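Local coordinates for protein adenosine deaminase 1 (PDB 3RYS) that probably catalyses the zinc-dependent hydrolytic deamination of adenine to hypoxanthine, serving purine salvage and nitrogen catabolism, at residues P14-H19 and V95-I100; A166-D171 and A192-I197; I197-E202 and I221-R226. All coordinates share one frame; numbering follows the deposited sequence.

Contact 1: P14-H19 and V95-I100. With ZN (zinc ion), chain C.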
loop_
_atom_site.group_PDB
_atom_site.type_symbol
_atom_site.label_atom_id
_atom_site.label_comp_id
_atom_site.label_asym_id
_atom_site.label_seq_id
_atom_site.Cartn_x
_atom_site.Cartn_y
_atom_site.Cartn_z
ATOM N N PRO A 14 -14.921 9.479 -1.010
ATOM C CA PRO A 14 -14.990 8.017 -1.014
ATOM C C PRO A 14 -13.908 7.500 -1.947
ATOM O O PRO A 14 -13.933 7.846 -3.125
ATOM C CB PRO A 14 -16.369 7.729 -1.620
ATOM C CG PRO A 14 -17.088 9.032 -1.650
ATOM C CD PRO A 14 -16.042 10.084 -1.741
ATOM N N VAL A 15 -12.970 6.706 -1.441
ATOM C CA VAL A 15 -11.858 6.246 -2.268
ATOM C C VAL A 15 -11.644 4.750 -2.155
ATOM O O VAL A 15 -12.276 4.077 -1.337
ATOM C CB VAL A 15 -10.521 6.913 -1.866
ATOM C CG1 VAL A 15 -10.635 8.433 -1.900
ATOM C CG2 VAL A 15 -10.082 6.425 -0.488
ATOM N N ALA A 16 -10.740 4.244 -2.985
ATOM C CA ALA A 16 -10.186 2.913 -2.788
ATOM C C ALA A 16 -8.697 3.044 -2.477
ATOM O O ALA A 16 -7.978 3.753 -3.173
ATOM C CB ALA A 16 -10.403 2.061 -4.017
ATOM N N GLU A 17 -8.233 2.383 -1.422
ATOM C CA GLU A 17 -6.799 2.347 -1.151
ATOM C C GLU A 17 -6.167 1.101 -1.783
ATOM O O GLU A 17 -6.493 -0.030 -1.419
ATOM C CB GLU A 17 -6.506 2.426 0.352
ATOM C CG GLU A 17 -5.047 2.737 0.674
ATOM C CD GLU A 17 -4.839 3.258 2.093
ATOM O OE1 GLU A 17 -5.668 2.953 2.975
ATOM O OE2 GLU A 17 -3.844 3.978 2.322
ATOM N N LEU A 18 -5.276 1.327 -2.745
ATOM C CA LEU A 18 -4.680 0.247 -3.519
ATOM C C LEU A 18 -3.243 -0.043 -3.094
ATOM O O LEU A 18 -2.681 -1.086 -3.435
ATOM C CB LEU A 18 -4.709 0.593 -5.009
ATOM C CG LEU A 18 -6.065 0.947 -5.616
ATOM C CD1 LEU A 18 -5.916 1.235 -7.105
ATOM C CD2 LEU A 18 -7.069 -0.167 -5.374
ATOM N N HIS A 19 -2.652 0.892 -2.360
ATOM C CA HIS A 19 -1.267 0.774 -1.921
ATOM C C HIS A 19 -1.205 0.907 -0.402
ATOM O O HIS A 19 -1.215 2.018 0.136
ATOM C CB HIS A 19 -0.413 1.857 -2.587
ATOM C CG HIS A 19 1.054 1.732 -2.317
ATOM N ND1 HIS A 19 2.013 2.153 -3.214
ATOM C CD2 HIS A 19 1.727 1.232 -1.255
ATOM C CE1 HIS A 19 3.214 1.925 -2.713
ATOM N NE2 HIS A 19 3.067 1.362 -1.527
ATOM N N VAL A 95 -12.360 5.175 3.110
ATOM C CA VAL A 95 -11.954 4.014 2.317
ATOM C C VAL A 95 -13.133 3.059 2.101
ATOM O O VAL A 95 -13.661 2.476 3.050
ATOM C CB VAL A 95 -10.770 3.256 2.967
ATOM C CG1 VAL A 95 -10.356 2.065 2.112
ATOM C CG2 VAL A 95 -9.588 4.184 3.180
ATOM N N ARG A 96 -13.538 2.908 0.845
ATOM C CA ARG A 96 -14.692 2.087 0.495
ATOM C C ARG A 96 -14.242 0.711 0.018
ATOM O O ARG A 96 -14.988 -0.269 0.085
ATOM C CB ARG A 96 -15.505 2.784 -0.592
ATOM C CG ARG A 96 -16.135 4.074 -0.126
ATOM C CD ARG A 96 -17.226 3.770 0.879
ATOM N NE ARG A 96 -18.327 3.060 0.242
ATOM C CZ ARG A 96 -19.045 2.109 0.827
ATOM N NH1 ARG A 96 -18.773 1.747 2.074
ATOM N NH2 ARG A 96 -20.029 1.514 0.163
ATOM N N HIS A 97 -13.003 0.656 -0.454
ATOM C CA HIS A 97 -12.405 -0.567 -0.958
ATOM C C HIS A 97 -10.911 -0.522 -0.663
ATOM O O HIS A 97 -10.250 0.498 -0.893
ATOM C CB HIS A 97 -12.648 -0.685 -2.461
ATOM C CG HIS A 97 -12.084 -1.928 -3.074
ATOM N ND1 HIS A 97 -10.849 -1.964 -3.685
ATOM C CD2 HIS A 97 -12.595 -3.177 -3.186
ATOM C CE1 HIS A 97 -10.620 -3.183 -4.140
ATOM N NE2 HIS A 97 -11.664 -3.938 -3.850
ATOM N N ALA A 98 -10.382 -1.626 -0.149
ATOM C CA ALA A 98 -8.987 -1.676 0.254
ATOM C C ALA A 98 -8.302 -2.909 -0.311
ATOM O O ALA A 98 -8.740 -4.035 -0.073
ATOM C CB ALA A 98 -8.881 -1.654 1.769
ATOM N N GLU A 99 -7.236 -2.694 -1.075
ATOM C CA GLU A 99 -6.438 -3.807 -1.574
ATOM C C GLU A 99 -5.123 -3.859 -0.808
ATOM O O GLU A 99 -4.241 -3.020 -0.988
ATOM C CB GLU A 99 -6.251 -3.720 -3.090
ATOM C CG GLU A 99 -7.552 -4.003 -3.839
ATOM C CD GLU A 99 -7.438 -3.875 -5.346
ATOM O OE1 GLU A 99 -6.327 -4.061 -5.886
ATOM O OE2 GLU A 99 -8.474 -3.601 -5.986
ATOM N N ILE A 100 -5.015 -4.858 0.060
ATOM C CA ILE A 100 -4.047 -4.842 1.148
ATOM C C ILE A 100 -2.848 -5.750 0.920
ATOM O O ILE A 100 -2.991 -6.934 0.613
ATOM C CB ILE A 100 -4.741 -5.238 2.460
ATOM C CG1 ILE A 100 -5.887 -4.266 2.751
ATOM C CG2 ILE A 100 -3.748 -5.269 3.610
ATOM C CD1 ILE A 100 -6.951 -4.825 3.670
HETATM ZN ZN ZN C . 4.852 0.721 -0.211
HETATM O O HOH W 1 -1.601 -2.469 -1.133
#
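E17 lies between H97 and E99 and binds both through its backbone: E17 N donates to H97 O at 2.8 Å, and E17 O accepts from E99 N. A third bond of this parallel pairing, R96 N to V15 O, is also 2.8 Å long. Where the direct bonds end, a water 2.9 Å from L18 O and 2.7 Å from E99 O probably donates to one or both. On the face bearing V15, V95 and E17, the branched valines meet through CG2 and CG2 at 4.3 Å. The extended chain of E17, its CG anti to the backbone N (chi1 -166°), carries OE1 past V95 CG2 to the hydroxyl of Y86, while OE2 takes that of S279, so both buried oxygens are satisfied. On the other face A16 CB, small enough to sit beside a ring, lies 3.9 Å from H97 CB and near the ring plane. L18 and E99 run side by side, with L18 CD2 3.7 Å from E99 CD. R220, by a salt bridge, and F319 N hold the glutamate. R96, at a corner of its chain, lays CG against P14 CB, then bends twice to reach E331 with NE. Helix 289-300 packs on V15, V95 and E17, and helix 322-339 on P14, R96 and H97. Just beyond the paired residues H19, steadied by T245 through ND1, binds zinc with NE2 at 2.3 Å. H19 and H21, binding zinc with H199 and D280, form the His-X-His motif at the carboxyl end of the first barrel strand, characteristic of the metallo-dependent hydrolases.

Contact 2: A166-D171 and A192-I197. With ADE (adenine), chain D.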
loop_
_atom_site.group_PDB
_atom_site.type_symbol
_atom_site.label_atom_id
_atom_site.label_comp_id
_atom_site.label_asym_id
_atom_site.label_seq_id
_atom_site.Cartn_x
_atom_site.Cartn_y
_atom_site.Cartn_z
ATOM N N ALA A 166 -5.444 -12.449 -4.074
ATOM C CA ALA A 166 -5.956 -12.033 -5.372
ATOM C C ALA A 166 -4.811 -11.716 -6.327
ATOM O O ALA A 166 -4.966 -11.767 -7.547
ATOM C CB ALA A 166 -6.856 -10.822 -5.210
ATOM N N GLY A 167 -3.658 -11.382 -5.764
ATOM C CA GLY A 167 -2.523 -10.984 -6.570
ATOM C C GLY A 167 -1.214 -11.003 -5.808
ATOM O O GLY A 167 -1.157 -11.370 -4.632
ATOM N N ILE A 168 -0.155 -10.590 -6.488
ATOM C CA ILE A 168 1.186 -10.651 -5.938
ATOM C C ILE A 168 1.842 -9.285 -6.036
ATOM O O ILE A 168 1.570 -8.525 -6.966
ATOM C CB ILE A 168 2.023 -11.699 -6.688
ATOM C CG1 ILE A 168 1.584 -13.098 -6.270
ATOM C CG2 ILE A 168 3.499 -11.509 -6.435
ATOM C CD1 ILE A 168 2.555 -14.179 -6.677
ATOM N N GLY A 169 2.692 -8.970 -5.063
ATOM C CA GLY A 169 3.342 -7.675 -5.009
ATOM C C GLY A 169 4.837 -7.808 -4.832
ATOM O O GLY A 169 5.359 -8.909 -4.692
ATOM N N LEU A 170 5.528 -6.676 -4.830
ATOM C CA LEU A 170 6.979 -6.670 -4.737
ATOM C C LEU A 170 7.425 -5.406 -4.007
ATOM O O LEU A 170 7.241 -4.300 -4.504
ATOM C CB LEU A 170 7.580 -6.738 -6.148
ATOM C CG LEU A 170 9.025 -7.187 -6.411
ATOM C CD1 LEU A 170 9.986 -6.016 -6.336
ATOM C CD2 LEU A 170 9.461 -8.319 -5.482
ATOM N N ASP A 171 7.998 -5.568 -2.819
ATOM C CA ASP A 171 8.451 -4.417 -2.048
ATOM C C ASP A 171 9.791 -4.659 -1.346
ATOM O O ASP A 171 10.578 -5.502 -1.778
ATOM C CB ASP A 171 7.372 -3.961 -1.052
ATOM C CG ASP A 171 7.002 -5.038 -0.047
ATOM O OD1 ASP A 171 7.636 -6.112 -0.051
ATOM O OD2 ASP A 171 6.073 -4.805 0.757
ATOM N N ALA A 192 -0.858 -18.673 -12.715
ATOM C CA ALA A 192 -1.723 -19.079 -11.612
ATOM C C ALA A 192 -2.992 -18.226 -11.560
ATOM O O ALA A 192 -3.855 -18.436 -10.711
ATOM C CB ALA A 192 -0.979 -19.011 -10.291
ATOM N N GLY A 193 -3.101 -17.269 -12.477
ATOM C CA GLY A 193 -4.269 -16.409 -12.552
ATOM C C GLY A 193 -4.203 -15.268 -11.555
ATOM O O GLY A 193 -5.194 -14.579 -11.304
ATOM N N LEU A 194 -3.022 -15.069 -10.980
ATOM C CA LEU A 194 -2.832 -14.040 -9.969
ATOM C C LEU A 194 -2.539 -12.696 -10.616
ATOM O O LEU A 194 -1.792 -12.609 -11.592
ATOM C CB LEU A 194 -1.702 -14.427 -9.012
ATOM C CG LEU A 194 -1.979 -15.584 -8.051
ATOM C CD1 LEU A 194 -0.678 -16.110 -7.455
ATOM C CD2 LEU A 194 -2.945 -15.156 -6.954
ATOM N N ARG A 195 -3.140 -11.649 -10.067
ATOM C CA ARG A 195 -2.908 -10.296 -10.549
ATOM C C ARG A 195 -1.551 -9.794 -10.072
ATOM O O ARG A 195 -0.980 -10.341 -9.129
ATOM C CB ARG A 195 -4.044 -9.376 -10.106
ATOM C CG ARG A 195 -5.343 -9.678 -10.835
ATOM C CD ARG A 195 -6.390 -8.626 -10.563
ATOM N NE ARG A 195 -7.302 -8.458 -11.692
ATOM C CZ ARG A 195 -7.033 -7.715 -12.762
ATOM N NH1 ARG A 195 -5.878 -7.074 -12.856
ATOM N NH2 ARG A 195 -7.916 -7.613 -13.744
ATOM N N ARG A 196 -1.025 -8.767 -10.727
ATOM C CA ARG A 196 0.355 -8.362 -10.482
ATOM C C ARG A 196 0.532 -6.875 -10.225
ATOM O O ARG A 196 0.048 -6.041 -10.987
ATOM C CB ARG A 196 1.229 -8.773 -11.663
ATOM C CG ARG A 196 1.448 -10.261 -11.781
ATOM C CD ARG A 196 1.269 -10.693 -13.218
ATOM N NE ARG A 196 -0.149 -10.775 -13.548
ATOM C CZ ARG A 196 -0.671 -10.386 -14.706
ATOM N NH1 ARG A 196 0.108 -9.874 -15.649
ATOM N NH2 ARG A 196 -1.976 -10.499 -14.911
ATOM N N ILE A 197 1.231 -6.552 -9.142
ATOM C CA ILE A 197 1.688 -5.190 -8.894
ATOM C C ILE A 197 3.128 -5.223 -8.387
ATOM O O ILE A 197 3.620 -6.268 -7.965
ATOM C CB ILE A 197 0.806 -4.460 -7.873
ATOM C CG1 ILE A 197 0.907 -5.141 -6.508
ATOM C CG2 ILE A 197 -0.631 -4.416 -8.347
ATOM C CD1 ILE A 197 0.149 -4.425 -5.412
HETATM N N9 ADE D . 7.734 -2.091 2.501
HETATM C C8 ADE D . 6.678 -1.493 3.136
HETATM N N7 ADE D . 6.363 -0.306 2.661
HETATM C C5 ADE D . 7.286 -0.113 1.642
HETATM C C6 ADE D . 7.495 0.954 0.743
HETATM N N6 ADE D . 6.750 2.065 0.742
HETATM N N1 ADE D . 8.501 0.832 -0.153
HETATM C C2 ADE D . 9.244 -0.284 -0.143
HETATM N N3 ADE D . 9.145 -1.355 0.650
HETATM C C4 ADE D . 8.138 -1.203 1.529
#
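I168 and L194 form the tightly packed part of this contact: their CD1 atoms meet at 3.8 Å, the branched chains crossing at a slant. The parallel strands are joined by R195 N to A166 O, I168 N to R195 O and I197 N to I168 O. Glycine suits position 167, where a side chain would run into the R195 carbonyl. I197 CG1, lying between its backbone N and carbonyl carbon (chi1 65°), rests 3.8 Å from G169 CA, where a side chain would have to share the space. An alanine in place of L194 would probably open a gap beside the end of I168. The looser part is the amino-terminal end, where A166, G193, which ends a helix in a Schellman motif, and the two arginines are at least partly exposed. The arginines leave by opposite faces, R195 to a salt bridge with E219, R196 folding back so that NE donates to L194 O at 3.1 Å. At the far end of strand 167-171, D171 CB lies 3.6 Å from adenine N3. The strands and helix 183-191 make a beta-alpha-beta crossover; helices 148-160 and 183-191 pack on I168 and L194, and strand 135-143 pairs along the other edge of 167-171.

Contact 3: I197-E202 and I221-R226. With ZN (zinc ion), chain C; ADE (adenine), chain D.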
loop_
_atom_site.group_PDB
_atom_site.type_symbol
_atom_site.label_atom_id
_atom_site.label_comp_id
_atom_site.label_asym_id
_atom_site.label_seq_id
_atom_site.Cartn_x
_atom_site.Cartn_y
_atom_site.Cartn_z
ATOM N N ILE A 197 1.231 -6.552 -9.142
ATOM C CA ILE A 197 1.688 -5.190 -8.894
ATOM C C ILE A 197 3.128 -5.223 -8.387
ATOM O O ILE A 197 3.620 -6.268 -7.965
ATOM C CB ILE A 197 0.806 -4.460 -7.873
ATOM C CG1 ILE A 197 0.907 -5.141 -6.508
ATOM C CG2 ILE A 197 -0.631 -4.416 -8.347
ATOM C CD1 ILE A 197 0.149 -4.425 -5.412
ATOM N N ALA A 198 3.805 -4.081 -8.433
ATOM C CA ALA A 198 5.182 -4.014 -7.968
ATOM C C ALA A 198 5.597 -2.594 -7.617
ATOM O O ALA A 198 5.216 -1.639 -8.294
ATOM C CB ALA A 198 6.125 -4.597 -9.015
ATOM N N HIS A 199 6.379 -2.464 -6.550
ATOM C CA HIS A 199 6.991 -1.190 -6.200
ATOM C C HIS A 199 8.043 -0.825 -7.233
ATOM O O HIS A 199 8.913 -1.634 -7.557
ATOM C CB HIS A 199 7.630 -1.264 -4.816
ATOM C CG HIS A 199 6.647 -1.158 -3.695
ATOM N ND1 HIS A 199 5.542 -1.975 -3.594
ATOM C CD2 HIS A 199 6.604 -0.331 -2.624
ATOM C CE1 HIS A 199 4.859 -1.657 -2.510
ATOM N NE2 HIS A 199 5.483 -0.664 -1.901
ATOM N N ALA A 200 7.955 0.392 -7.757
ATOM C CA ALA A 200 8.921 0.868 -8.741
ATOM C C ALA A 200 8.988 2.392 -8.774
ATOM O O ALA A 200 7.964 3.073 -8.764
ATOM C CB ALA A 200 8.590 0.316 -10.127
ATOM N N GLY A 201 10.203 2.925 -8.812
ATOM C CA GLY A 201 10.391 4.353 -8.957
ATOM C C GLY A 201 10.241 5.127 -7.661
ATOM O O GLY A 201 10.016 6.336 -7.674
ATOM N N GLU A 202 10.357 4.430 -6.538
ATOM C CA GLU A 202 10.352 5.090 -5.243
ATOM C C GLU A 202 11.737 5.671 -4.999
ATOM O O GLU A 202 11.918 6.889 -4.977
ATOM C CB GLU A 202 9.989 4.101 -4.140
ATOM C CG GLU A 202 9.731 4.741 -2.797
ATOM C CD GLU A 202 9.353 3.725 -1.751
ATOM O OE1 GLU A 202 9.309 2.526 -2.091
ATOM O OE2 GLU A 202 9.096 4.115 -0.596
ATOM N N ILE A 221 1.731 0.304 -11.094
ATOM C CA ILE A 221 3.013 0.637 -10.494
ATOM C C ILE A 221 2.810 1.269 -9.124
ATOM O O ILE A 221 1.964 2.151 -8.948
ATOM C CB ILE A 221 3.817 1.608 -11.384
ATOM C CG1 ILE A 221 4.247 0.920 -12.683
ATOM C CG2 ILE A 221 5.030 2.136 -10.638
ATOM C CD1 ILE A 221 5.333 -0.110 -12.498
ATOM N N ASP A 222 3.588 0.813 -8.152
ATOM C CA ASP A 222 3.482 1.337 -6.802
ATOM C C ASP A 222 4.546 2.405 -6.549
ATOM O O ASP A 222 5.741 2.165 -6.727
ATOM C CB ASP A 222 3.543 0.192 -5.791
ATOM C CG ASP A 222 2.376 -0.777 -5.950
ATOM O OD1 ASP A 222 1.216 -0.312 -6.010
ATOM O OD2 ASP A 222 2.616 -2.000 -6.023
ATOM N N HIS A 223 4.082 3.588 -6.148
ATOM C CA HIS A 223 4.902 4.798 -6.085
ATOM C C HIS A 223 5.079 5.409 -7.484
ATOM O O HIS A 223 4.251 6.203 -7.929
ATOM C CB HIS A 223 6.254 4.542 -5.406
ATOM C CG HIS A 223 6.151 4.290 -3.933
ATOM N ND1 HIS A 223 5.674 5.233 -3.048
ATOM C CD2 HIS A 223 6.471 3.204 -3.187
ATOM C CE1 HIS A 223 5.693 4.736 -1.823
ATOM N NE2 HIS A 223 6.178 3.509 -1.879
ATOM N N GLY A 224 6.156 5.039 -8.169
ATOM C CA GLY A 224 6.370 5.457 -9.543
ATOM C C GLY A 224 6.759 6.913 -9.747
ATOM O O GLY A 224 6.819 7.383 -10.880
ATOM N N ILE A 225 7.040 7.631 -8.666
ATOM C CA ILE A 225 7.313 9.061 -8.777
ATOM C C ILE A 225 8.593 9.395 -9.550
ATOM O O ILE A 225 8.721 10.491 -10.105
ATOM C CB ILE A 225 7.360 9.750 -7.402
ATOM C CG1 ILE A 225 8.459 9.135 -6.536
ATOM C CG2 ILE A 225 6.000 9.668 -6.715
ATOM C CD1 ILE A 225 8.871 10.014 -5.368
ATOM N N ARG A 226 9.540 8.463 -9.588
ATOM C CA ARG A 226 10.796 8.722 -10.290
ATOM C C ARG A 226 10.660 8.586 -11.805
ATOM O O ARG A 226 11.623 8.788 -12.546
ATOM C CB ARG A 226 11.933 7.853 -9.753
ATOM C CG ARG A 226 12.466 8.327 -8.411
ATOM C CD ARG A 226 13.819 7.722 -8.112
ATOM N NE ARG A 226 14.822 8.146 -9.083
ATOM C CZ ARG A 226 16.022 7.587 -9.214
ATOM N NH1 ARG A 226 16.368 6.570 -8.437
ATOM N NH2 ARG A 226 16.872 8.039 -10.129
HETATM ZN ZN ZN C . 4.852 0.721 -0.211
HETATM N N9 ADE D . 7.734 -2.091 2.501
HETATM C C8 ADE D . 6.678 -1.493 3.136
HETATM N N7 ADE D . 6.363 -0.306 2.661
HETATM C C5 ADE D . 7.286 -0.113 1.642
HETATM C C6 ADE D . 7.495 0.954 0.743
HETATM N N6 ADE D . 6.750 2.065 0.742
HETATM N N1 ADE D . 8.501 0.832 -0.153
HETATM C C2 ADE D . 9.244 -0.284 -0.143
HETATM N N3 ADE D . 9.145 -1.355 0.650
HETATM C C4 ADE D . 8.138 -1.203 1.529
#
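The carboxylate of E202 is stacked over one face of the H223 ring, planes 28° apart, while adenine N6 and H199 CD2 come up at that ring's edge. H223 NE2 is 3.0 Å from adenine N6. An extended chain, with CG anti to the backbone N (chi1 -170°), lets E202 lay its CG on the same ring face, 3.7 Å from the centroid, and bring OE1 to 2.7 Å from adenine N1. The H199 ring has D222 CB over one face, 4.0 Å from its centroid, and E202 OE1 in plane at its edge; the two imidazoles are turned obliquely, their planes at 71°. H199 NE2 binds zinc at 2.3 Å, alongside H19, H21 and D280, and adenine N6 lies 2.5 Å from the same metal. This is the active site at the carboxyl ends of the strands of a TIM barrel, where E202 is the predicted proton donor and H223 is predicted to be important for catalysis. The backbone sets the groups in place: D222 N donates to A198 O and D222 O accepts from A200 N, so both are tied to strand 195-200. Its OD1 takes T245, while OD2 lies 3.5 Å from I197 CD1. Facing away from the metal, A200 CB meets I221 CG2 at 4.0 Å under helix 206-214. Beyond them the chains turn through G201 and G224, both with positive phi, which glycine adopts readily. R226 N bonds G201 O, its aliphatic chain passes along that carbonyl, and its guanidinium group reaches E203 O and E229.

All three contacts are largely buried and belong to one parallel sheet, but they occupy different places in it. Contact 1 joins the first two strands, contact 2 the fourth and fifth, and contact 3 the fifth and sixth. Contacts 2 and 3 share I197 and strand 195-200, and are tied again by L170 O and H199 N, 2.9 Å apart in a probable hydrogen bond. Contact 2 is chiefly backbone pairing and aliphatic packing, with arginines toward solvent at one end. Contact 1 mixes such packing with buried glutamates, whereas contact 3 is rich in metal and ligand chemistry. Zinc unites contacts 1 and 3 through H19 and H199; adenine lies against contacts 2 and 3.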